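Local coordinates for StiE protein (Stigmatella aurantiaca, PDB 6ECX) that transfers methyl groups from S-adenosylmethionine to oxygen, serving as the O-methyltransferase domain of a multifunctional polyketide synthase, at residues A[92-97]-A[101-106]; A[79-84]-A[161-166]; A[242-245]-A[249-252]. One frame throughout, in Å; residues are numbered along the deposited sequence.

Interaction 1: residues A[92-97]-A[101-106]. With SAM (S-adenosylmethionine), chain B.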
loop_
_atom_site.group_PDB
_atom_site.type_symbol
_atom_site.label_atom_id
_atom_site.label_comp_id
_atom_site.label_asym_id
_atom_site.label_seq_id
_atom_site.Cartn_x
_atom_site.Cartn_y
_atom_site.Cartn_z
ATOM N N VAL A 92 14.343 3.686 -7.464
ATOM C CA VAL A 92 13.058 3.413 -6.817
ATOM C C VAL A 92 12.933 4.281 -5.566
ATOM O O VAL A 92 13.892 4.420 -4.801
ATOM C CB VAL A 92 12.917 1.917 -6.429
ATOM C CG1 VAL A 92 11.519 1.623 -5.786
ATOM C CG2 VAL A 92 13.194 0.989 -7.628
ATOM N N MET A 93 11.745 4.848 -5.346
ATOM C CA MET A 93 11.432 5.588 -4.119
ATOM C C MET A 93 10.238 4.941 -3.434
ATOM O O MET A 93 9.186 4.778 -4.061
ATOM C CB MET A 93 11.107 7.054 -4.427
ATOM C CG MET A 93 10.777 7.913 -3.211
ATOM S SD MET A 93 12.287 8.237 -2.253
ATOM C CE MET A 93 11.629 8.006 -0.581
ATOM N N ASP A 94 10.381 4.597 -2.138
ATOM C CA ASP A 94 9.272 4.086 -1.321
ATOM C C ASP A 94 8.909 5.161 -0.311
ATOM O O ASP A 94 9.659 5.386 0.651
ATOM C CB ASP A 94 9.665 2.791 -0.606
ATOM C CG ASP A 94 8.513 2.172 0.195
ATOM O OD1 ASP A 94 7.547 2.877 0.569
ATOM O OD2 ASP A 94 8.582 0.948 0.456
ATOM N N PHE A 95 7.772 5.843 -0.506
ATOM C CA PHE A 95 7.550 7.015 0.331
ATOM C C PHE A 95 6.867 6.701 1.661
ATOM O O PHE A 95 6.550 7.628 2.408
ATOM C CB PHE A 95 6.804 8.121 -0.436
ATOM C CG PHE A 95 5.425 7.766 -0.913
ATOM C CD1 PHE A 95 4.332 7.920 -0.084
ATOM C CD2 PHE A 95 5.212 7.376 -2.227
ATOM C CE1 PHE A 95 3.047 7.653 -0.536
ATOM C CE2 PHE A 95 3.926 7.118 -2.698
ATOM C CZ PHE A 95 2.846 7.250 -1.854
ATOM N N GLY A 96 6.697 5.427 1.999
ATOM C CA GLY A 96 6.289 5.044 3.345
ATOM C C GLY A 96 6.752 3.630 3.611
ATOM O O GLY A 96 5.948 2.701 3.583
ATOM N N CYS A 97 8.051 3.454 3.872
ATOM C CA CYS A 97 8.707 2.174 3.625
ATOM C C CYS A 97 8.582 1.160 4.765
ATOM O O CYS A 97 9.120 0.053 4.633
ATOM C CB CYS A 97 10.186 2.410 3.286
ATOM S SG CYS A 97 11.174 3.200 4.594
ATOM N N SER A 101 10.743 -4.190 3.837
ATOM C CA SER A 101 10.666 -5.468 3.123
ATOM C C SER A 101 10.566 -5.277 1.605
ATOM O O SER A 101 11.241 -5.970 0.831
ATOM C CB SER A 101 9.477 -6.277 3.643
ATOM O OG SER A 101 9.629 -6.538 5.029
ATOM N N ASP A 102 9.719 -4.346 1.162
ATOM C CA ASP A 102 9.550 -4.127 -0.277
ATOM C C ASP A 102 10.849 -3.661 -0.928
ATOM O O ASP A 102 11.240 -4.166 -1.989
ATOM C CB ASP A 102 8.431 -3.122 -0.509
ATOM C CG ASP A 102 7.062 -3.709 -0.230
ATOM O OD1 ASP A 102 6.738 -4.768 -0.813
ATOM O OD2 ASP A 102 6.309 -3.122 0.571
ATOM N N LEU A 103 11.555 -2.721 -0.288
ATOM C CA LEU A 103 12.836 -2.263 -0.829
ATOM C C LEU A 103 13.871 -3.370 -0.825
ATOM O O LEU A 103 14.646 -3.513 -1.777
ATOM C CB LEU A 103 13.365 -1.077 -0.027
ATOM C CG LEU A 103 12.573 0.225 -0.136
ATOM C CD1 LEU A 103 13.137 1.265 0.816
ATOM C CD2 LEU A 103 12.593 0.725 -1.563
ATOM N N ILE A 104 13.925 -4.143 0.261
ATOM C CA ILE A 104 14.934 -5.193 0.368
ATOM C C ILE A 104 14.685 -6.291 -0.669
ATOM O O ILE A 104 15.620 -6.777 -1.321
ATOM C CB ILE A 104 14.941 -5.750 1.799
ATOM C CG1 ILE A 104 15.583 -4.725 2.763
ATOM C CG2 ILE A 104 15.617 -7.119 1.828
ATOM C CD1 ILE A 104 15.413 -5.078 4.228
ATOM N N ILE A 105 13.428 -6.718 -0.814
ATOM C CA ILE A 105 13.099 -7.749 -1.792
ATOM C C ILE A 105 13.452 -7.278 -3.202
ATOM O O ILE A 105 14.046 -8.021 -3.991
ATOM C CB ILE A 105 11.614 -8.135 -1.671
ATOM C CG1 ILE A 105 11.385 -8.927 -0.380
ATOM C CG2 ILE A 105 11.154 -8.924 -2.895
ATOM C CD1 ILE A 105 9.923 -9.108 -0.047
ATOM N N LEU A 106 13.097 -6.036 -3.534
ATOM C CA LEU A 106 13.453 -5.490 -4.840
ATOM C C LEU A 106 14.968 -5.447 -5.016
ATOM O O LEU A 106 15.493 -5.872 -6.053
ATOM C CB LEU A 106 12.841 -4.094 -5.003
ATOM C CG LEU A 106 11.316 -4.078 -5.158
ATOM C CD1 LEU A 106 10.787 -2.657 -5.155
ATOM C CD2 LEU A 106 10.894 -4.768 -6.466
HETATM N N SAM B . 4.574 0.294 2.762
HETATM C CA SAM B . 4.929 -0.509 3.925
HETATM C C SAM B . 4.391 -1.927 3.789
HETATM O O SAM B . 3.559 -2.169 2.919
HETATM O OXT SAM B . 4.765 -2.850 4.519
HETATM C CB SAM B . 4.396 0.140 5.190
HETATM C CG SAM B . 2.920 0.511 5.141
HETATM S SD SAM B . 2.365 1.080 6.770
HETATM C CE SAM B . 0.631 0.556 6.742
HETATM C "C5'" SAM B . 2.346 2.880 6.577
HETATM C "C4'" SAM B . 3.751 3.481 6.496
HETATM O "O4'" SAM B . 3.738 4.830 6.053
HETATM C "C3'" SAM B . 4.529 3.495 7.808
HETATM O "O3'" SAM B . 5.828 3.024 7.494
HETATM C "C2'" SAM B . 4.621 4.966 8.193
HETATM O "O2'" SAM B . 5.793 5.311 8.905
HETATM C "C1'" SAM B . 4.637 5.614 6.816
HETATM N N9 SAM B . 4.230 7.032 6.761
HETATM C C8 SAM B . 3.038 7.556 7.201
HETATM N N7 SAM B . 3.032 8.888 6.937
HETATM C C5 SAM B . 4.199 9.228 6.346
HETATM C C6 SAM B . 4.707 10.426 5.879
HETATM N N6 SAM B . 4.003 11.553 5.977
HETATM N N1 SAM B . 5.964 10.464 5.297
HETATM C C2 SAM B . 6.707 9.313 5.173
HETATM N N3 SAM B . 6.189 8.124 5.640
HETATM C C4 SAM B . 4.962 8.070 6.222
HETATM O O HOH W 1 9.817 -0.920 1.843
HETATM O O HOH W 2 6.369 -0.690 0.931
HETATM O O HOH W 3 7.886 -2.709 3.001
#

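Interaction 2: residues A[79-84]-A[161-166]. With SAM (S-adenosylmethionine), chain B.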
loop_
_atom_site.group_PDB
_atom_site.type_symbol
_atom_site.label_atom_id
_atom_site.label_comp_id
_atom_site.label_asym_id
_atom_site.label_seq_id
_atom_site.Cartn_x
_atom_site.Cartn_y
_atom_site.Cartn_z
ATOM N N VAL A 79 0.275 -8.599 -7.938
ATOM C CA VAL A 79 -0.693 -7.807 -8.697
ATOM C C VAL A 79 -0.284 -6.334 -8.741
ATOM O O VAL A 79 -0.392 -5.681 -9.789
ATOM C CB VAL A 79 -2.104 -7.988 -8.121
ATOM C CG1 VAL A 79 -3.115 -7.191 -8.946
ATOM C CG2 VAL A 79 -2.475 -9.470 -8.088
ATOM N N LEU A 80 0.188 -5.788 -7.610
ATOM C CA LEU A 80 0.675 -4.407 -7.576
ATOM C C LEU A 80 1.744 -4.136 -8.628
ATOM O O LEU A 80 1.789 -3.046 -9.208
ATOM C CB LEU A 80 1.236 -4.082 -6.191
ATOM C CG LEU A 80 0.214 -3.622 -5.156
ATOM C CD1 LEU A 80 0.741 -3.848 -3.731
ATOM C CD2 LEU A 80 -0.057 -2.144 -5.408
ATOM N N PHE A 81 2.645 -5.087 -8.845
ATOM C CA PHE A 81 3.766 -4.905 -9.761
ATOM C C PHE A 81 3.478 -5.461 -11.151
ATOM O O PHE A 81 4.408 -5.622 -11.935
ATOM C CB PHE A 81 5.021 -5.584 -9.206
ATOM C CG PHE A 81 5.728 -4.799 -8.138
ATOM C CD1 PHE A 81 6.768 -3.938 -8.465
ATOM C CD2 PHE A 81 5.383 -4.957 -6.803
ATOM C CE1 PHE A 81 7.437 -3.231 -7.473
ATOM C CE2 PHE A 81 6.046 -4.265 -5.808
ATOM C CZ PHE A 81 7.069 -3.399 -6.132
ATOM N N ARG A 82 2.211 -5.779 -11.458
ATOM C CA ARG A 82 1.868 -6.527 -12.664
ATOM C C ARG A 82 2.454 -5.923 -13.937
ATOM O O ARG A 82 2.772 -6.653 -14.885
ATOM C CB ARG A 82 0.340 -6.616 -12.801
ATOM C CG ARG A 82 -0.345 -5.237 -12.940
ATOM C CD ARG A 82 -1.852 -5.372 -12.663
ATOM N NE ARG A 82 -2.531 -4.075 -12.707
ATOM C CZ ARG A 82 -2.576 -3.215 -11.688
ATOM N NH1 ARG A 82 -1.986 -3.507 -10.528
ATOM N NH2 ARG A 82 -3.218 -2.063 -11.821
ATOM N N ALA A 83 2.561 -4.610 -14.006
ATOM C CA ALA A 83 2.933 -3.961 -15.254
ATOM C C ALA A 83 4.373 -3.481 -15.264
ATOM O O ALA A 83 4.829 -2.989 -16.300
ATOM C CB ALA A 83 1.999 -2.777 -15.535
ATOM N N VAL A 84 5.113 -3.642 -14.157
ATOM C CA VAL A 84 6.452 -3.062 -14.021
ATOM C C VAL A 84 7.494 -4.040 -14.548
ATOM O O VAL A 84 7.491 -5.227 -14.199
ATOM C CB VAL A 84 6.751 -2.695 -12.559
ATOM C CG1 VAL A 84 8.157 -2.129 -12.429
ATOM C CG2 VAL A 84 5.699 -1.729 -12.000
ATOM N N LEU A 161 6.772 3.896 -4.965
ATOM C CA LEU A 161 5.920 2.933 -4.279
ATOM C C LEU A 161 5.213 3.633 -3.122
ATOM O O LEU A 161 5.855 4.354 -2.337
ATOM C CB LEU A 161 6.715 1.737 -3.710
ATOM C CG LEU A 161 7.803 1.028 -4.504
ATOM C CD1 LEU A 161 8.414 -0.107 -3.675
ATOM C CD2 LEU A 161 7.244 0.474 -5.792
ATOM N N GLY A 162 3.907 3.399 -3.004
ATOM C CA GLY A 162 3.157 3.853 -1.837
ATOM C C GLY A 162 2.095 2.829 -1.512
ATOM O O GLY A 162 0.978 2.908 -2.032
ATOM N N PHE A 163 2.426 1.850 -0.669
ATOM C CA PHE A 163 1.496 0.788 -0.305
ATOM C C PHE A 163 0.907 1.150 1.055
ATOM O O PHE A 163 1.604 1.089 2.075
ATOM C CB PHE A 163 2.183 -0.579 -0.282
ATOM C CG PHE A 163 2.902 -0.929 -1.584
ATOM C CD1 PHE A 163 2.487 -0.380 -2.805
ATOM C CD2 PHE A 163 4.000 -1.793 -1.579
ATOM C CE1 PHE A 163 3.152 -0.690 -3.992
ATOM C CE2 PHE A 163 4.670 -2.115 -2.760
ATOM C CZ PHE A 163 4.242 -1.554 -3.976
ATOM N N GLU A 164 -0.359 1.552 1.052
ATOM C CA GLU A 164 -1.079 1.972 2.254
ATOM C C GLU A 164 -0.345 3.105 2.975
ATOM O O GLU A 164 -0.107 3.057 4.185
ATOM C CB GLU A 164 -1.309 0.784 3.187
ATOM C CG GLU A 164 -2.181 -0.317 2.622
ATOM C CD GLU A 164 -2.441 -1.429 3.633
ATOM O OE1 GLU A 164 -2.833 -2.538 3.215
ATOM O OE2 GLU A 164 -2.255 -1.188 4.847
ATOM N N VAL A 165 0.024 4.136 2.213
ATOM C CA VAL A 165 0.773 5.266 2.759
ATOM C C VAL A 165 0.043 6.576 2.486
ATOM O O VAL A 165 -0.226 7.357 3.405
ATOM C CB VAL A 165 2.201 5.328 2.179
ATOM C CG1 VAL A 165 2.966 6.467 2.834
ATOM C CG2 VAL A 165 2.919 3.998 2.356
ATOM N N ALA A 166 -0.262 6.833 1.212
ATOM C CA ALA A 166 -0.863 8.112 0.836
ATOM C C ALA A 166 -2.124 8.396 1.643
ATOM O O ALA A 166 -2.401 9.551 1.989
ATOM C CB ALA A 166 -1.166 8.136 -0.671
HETATM N N SAM B . 4.574 0.294 2.762
HETATM C CA SAM B . 4.929 -0.509 3.925
HETATM C C SAM B . 4.391 -1.927 3.789
HETATM O O SAM B . 3.559 -2.169 2.919
HETATM O OXT SAM B . 4.765 -2.850 4.519
HETATM C CB SAM B . 4.396 0.140 5.190
HETATM C CG SAM B . 2.920 0.511 5.141
HETATM S SD SAM B . 2.365 1.080 6.770
HETATM C CE SAM B . 0.631 0.556 6.742
HETATM C "C5'" SAM B . 2.346 2.880 6.577
HETATM C "C4'" SAM B . 3.751 3.481 6.496
HETATM O "O4'" SAM B . 3.738 4.830 6.053
HETATM C "C3'" SAM B . 4.529 3.495 7.808
HETATM O "O3'" SAM B . 5.828 3.024 7.494
HETATM C "C2'" SAM B . 4.621 4.966 8.193
HETATM O "O2'" SAM B . 5.793 5.311 8.905
HETATM C "C1'" SAM B . 4.637 5.614 6.816
HETATM N N9 SAM B . 4.230 7.032 6.761
HETATM C C8 SAM B . 3.038 7.556 7.201
HETATM N N7 SAM B . 3.032 8.888 6.937
HETATM C C5 SAM B . 4.199 9.228 6.346
HETATM C C6 SAM B . 4.707 10.426 5.879
HETATM N N6 SAM B . 4.003 11.553 5.977
HETATM N N1 SAM B . 5.964 10.464 5.297
HETATM C C2 SAM B . 6.707 9.313 5.173
HETATM N N3 SAM B . 6.189 8.124 5.640
HETATM C C4 SAM B . 4.962 8.070 6.222
#

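Interaction 3: residues A[242-245]-A[249-252]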
loop_
_atom_site.group_PDB
_atom_site.type_symbol
_atom_site.label_atom_id
_atom_site.label_comp_id
_atom_site.label_asym_id
_atom_site.label_seq_id
_atom_site.Cartn_x
_atom_site.Cartn_y
_atom_site.Cartn_z
ATOM N N LEU A 242 -9.727 -11.258 5.886
ATOM C CA LEU A 242 -10.210 -10.854 7.201
ATOM C C LEU A 242 -11.424 -11.649 7.658
ATOM O O LEU A 242 -11.863 -11.467 8.797
ATOM C CB LEU A 242 -10.552 -9.360 7.193
ATOM C CG LEU A 242 -9.384 -8.462 6.793
ATOM C CD1 LEU A 242 -9.800 -7.004 6.783
ATOM C CD2 LEU A 242 -8.236 -8.693 7.759
ATOM N N HIS A 243 -11.957 -12.526 6.810
ATOM C CA HIS A 243 -13.157 -13.284 7.152
ATOM C C HIS A 243 -12.922 -14.168 8.376
ATOM O O HIS A 243 -11.978 -14.962 8.416
ATOM C CB HIS A 243 -13.586 -14.131 5.954
ATOM C CG HIS A 243 -14.938 -14.747 6.105
ATOM N ND1 HIS A 243 -16.103 -14.027 5.956
ATOM C CD2 HIS A 243 -15.312 -16.014 6.401
ATOM C CE1 HIS A 243 -17.139 -14.824 6.157
ATOM N NE2 HIS A 243 -16.686 -16.035 6.426
ATOM N N ASN A 244 -13.801 -14.030 9.374
ATOM C CA ASN A 244 -13.659 -14.724 10.654
ATOM C C ASN A 244 -15.050 -14.830 11.266
ATOM O O ASN A 244 -15.525 -13.884 11.915
ATOM C CB ASN A 244 -12.701 -13.992 11.592
ATOM C CG ASN A 244 -12.286 -14.832 12.807
ATOM O OD1 ASN A 244 -13.089 -15.567 13.392
ATOM N ND2 ASN A 244 -11.019 -14.714 13.188
ATOM N N PRO A 245 -15.746 -15.958 11.071
ATOM C CA PRO A 245 -17.094 -16.103 11.649
ATOM C C PRO A 245 -17.115 -16.144 13.171
ATOM O O PRO A 245 -18.196 -15.986 13.751
ATOM C CB PRO A 245 -17.596 -17.433 11.064
ATOM C CG PRO A 245 -16.685 -17.754 9.941
ATOM C CD PRO A 245 -15.365 -17.124 10.259
ATOM N N ALA A 249 -15.448 -14.024 19.759
ATOM C CA ALA A 249 -14.824 -14.849 20.790
ATOM C C ALA A 249 -13.338 -15.074 20.532
ATOM O O ALA A 249 -12.605 -15.385 21.474
ATOM C CB ALA A 249 -15.544 -16.191 20.905
ATOM N N GLN A 250 -12.868 -14.926 19.289
ATOM C CA GLN A 250 -11.430 -15.012 19.065
ATOM C C GLN A 250 -10.713 -13.774 19.592
ATOM O O GLN A 250 -9.661 -13.887 20.233
ATOM C CB GLN A 250 -11.121 -15.220 17.578
ATOM C CG GLN A 250 -11.451 -16.616 17.083
ATOM C CD GLN A 250 -10.685 -17.011 15.842
ATOM O OE1 GLN A 250 -9.956 -16.206 15.258
ATOM N NE2 GLN A 250 -10.841 -18.268 15.433
ATOM N N PHE A 251 -11.280 -12.589 19.350
ATOM C CA PHE A 251 -10.621 -11.355 19.756
ATOM C C PHE A 251 -10.580 -11.202 21.272
ATOM O O PHE A 251 -9.608 -10.660 21.808
ATOM C CB PHE A 251 -11.321 -10.153 19.120
ATOM C CG PHE A 251 -10.724 -8.831 19.505
ATOM C CD1 PHE A 251 -11.313 -8.048 20.488
ATOM C CD2 PHE A 251 -9.571 -8.374 18.893
ATOM C CE1 PHE A 251 -10.764 -6.833 20.849
ATOM C CE2 PHE A 251 -9.018 -7.161 19.246
ATOM C CZ PHE A 251 -9.616 -6.389 20.226
ATOM N N GLU A 252 -11.619 -11.659 21.975
ATOM C CA GLU A 252 -11.599 -11.599 23.433
ATOM C C GLU A 252 -10.482 -12.461 24.004
ATOM O O GLU A 252 -9.821 -12.072 24.974
ATOM C CB GLU A 252 -12.941 -12.047 24.004
ATOM C CG GLU A 252 -14.140 -11.283 23.495
ATOM C CD GLU A 252 -15.407 -11.683 24.223
ATOM O OE1 GLU A 252 -15.322 -11.989 25.431
ATOM O OE2 GLU A 252 -16.481 -11.706 23.586
#

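Interaction 1: residues A[92-97]-A[101-106]
Leu103 packs against Asp94 and Cys97 in a buried, largely apolar contact between strand 91-94 and the start of helix 101-109, at the head of the first beta-alpha-beta unit of the methyltransferase domain. Helix and strand run nearly antiparallel, at 160°. The leucine's two methyls divide the work: CD2 sits 3.7 Å from Asp94 CB, while CD1 lies 4.0 Å from Cys97 CB. One helical turn on, Leu106 CD1 reaches Val92 CG1 at 4.4 Å, which lengthens the apolar seam along the strand.

Beyond the strand, the chain turns through the glycine-rich loop that binds S-adenosylmethionine in this family. Asp94 shapes that loop: its OD1 takes the Gly96 N-H at 3.0 Å on its anti side, tilted 26° out of the carboxylate plane, making an Asx turn. A chi1 of -177° turns the Asp94 carboxylate away from its own N, putting OD1 at Gly96 N and OD2 toward two waters. One, 2.6 Å from Asp94 OD2, also hydrogen-bonds to Cys97 O and accepts from Leu103 N. The other joins Asp94 OD2 to Asp102 OD2 and to the SAM amino nitrogen, which bonds directly to Gly96 O at 2.9 Å.

Asp94 OD2 and Asp102 OD2 stay 4.7 Å apart. The water between them, the Arg77 salt bridge to Asp102 and the SAM ammonium probably ease the repulsion, and both carboxylates would probably favour that charged amino group, linked to them through one water.

Interaction 2: residues A[79-84]-A[161-166]
Leu80, close to where helix 64-80 gives way to a type I turn from Phe81 to Val84, faces Phe163 near the end of strand 157-163, their CA atoms 9.0 Å apart. That gap is bridged by side chains alone, with no hydrogen bond across it.

The Phe163 ring sits between two leucines. Leu80, its CG turned anti to the carbonyl carbon (chi1 -85°), comes at it head-on and puts CD1 over the middle of one face, 4.0 Å from the ring centroid and 11° off the normal, a CH-pi contact; its other methyl, CD2, lies 3.8 Å from Phe163 CE1. On the opposite face Leu161, from the same strand, lays its CB toward the rim.

Phe81 brings CE2 to the edge of that ring, 3.7 Å from Phe163 CZ; the rings meet obliquely, their planes at 80°. Phe81 CZ also reaches Leu161 CD2 at 3.9 Å, so this one ring touches two strand residues on the same side of the sheet. Ile190 of the next strand and Leu106 of helix 101-109 pack around the cluster.

Arg82, in the turn after the helix, reaches back to Val79 O with two donors, its backbone N and NH1 (2.8 Å), which come from opposite faces of the carbonyl plane. Arg82 also salt-bridges to Asp230.

On the cofactor side, Phe163 O accepts a bond of 3.2 Å from the SAM amino nitrogen. The end of strand 157-163, giving a carbonyl to the methionine part of SAM, belongs to the cofactor site of the Rossmann-like methyltransferase fold; helix 64-80 packs behind it.

Interaction 3: residues A[242-245]-A[249-252]
Asn244 and Gln250 join side chain to side chain across the short turn linking two consecutive helices: Asn244 lies in the loop after helix 235-242, and Gln250 on helix 247-255 that follows. Their CA atoms are 8.7 Å apart, and the amides alone bring the two segments together, burying only 80 Å² in all.

The single hydrogen bond runs from Asn244 ND2 to Gln250 OE1, 2.8 Å long and almost straight, with 174° at the hydrogen. On the donor side it is well made, since OE1 lies in the plane of the Asn244 amide. On the acceptor side it is not: ND2 stands 61° out of the Gln250 carbonyl plane, over its face rather than on a lone pair. The two amide planes are accordingly close to perpendicular. Asn244 holds CG anti to its own N (chi1 -167°), which aims its amide at the helix, and Gln250 meets it with a chain extended beyond CG.

Other polar partners lie nearby. Gln250 OE1 is also hydrogen-bonded to Ser51 OG, its stronger partner, and Asn244 OD1 makes a weak bond to Asp246 N within the loop. A glycerol, probably from the crystallisation liquor, bonds to Asn244 N.

Apolar packing comes from outside the pair, where Ile53 of helix 52-57 touches both side chains. The turn lies at the surface, away from the SAM site. Gln250 CD is 3.5 Å from Asn244 ND2.

In the fold
From the N terminus, interaction 2 opens first, at 79-84, and closes at 161-166, a long loop that brings the end of helix 64-80 onto strand 157-163. Interaction 1 opens and closes within that loop, at 92-97 and 101-106, as strand 91-94 turns into helix 101-109. The two touch: strands 91-94 and 157-163 are neighbours in the sheet, with probable hydrogen bonds Met93 O to Leu161 N and Leu161 O to Phe95 N, and both contacts reach SAM. Interaction 3 follows in series, tying the loop after helix 235-242 to the first turns of helix 247-255, with three residues between its segments; its centre lies about 29 Å from that of interaction 2.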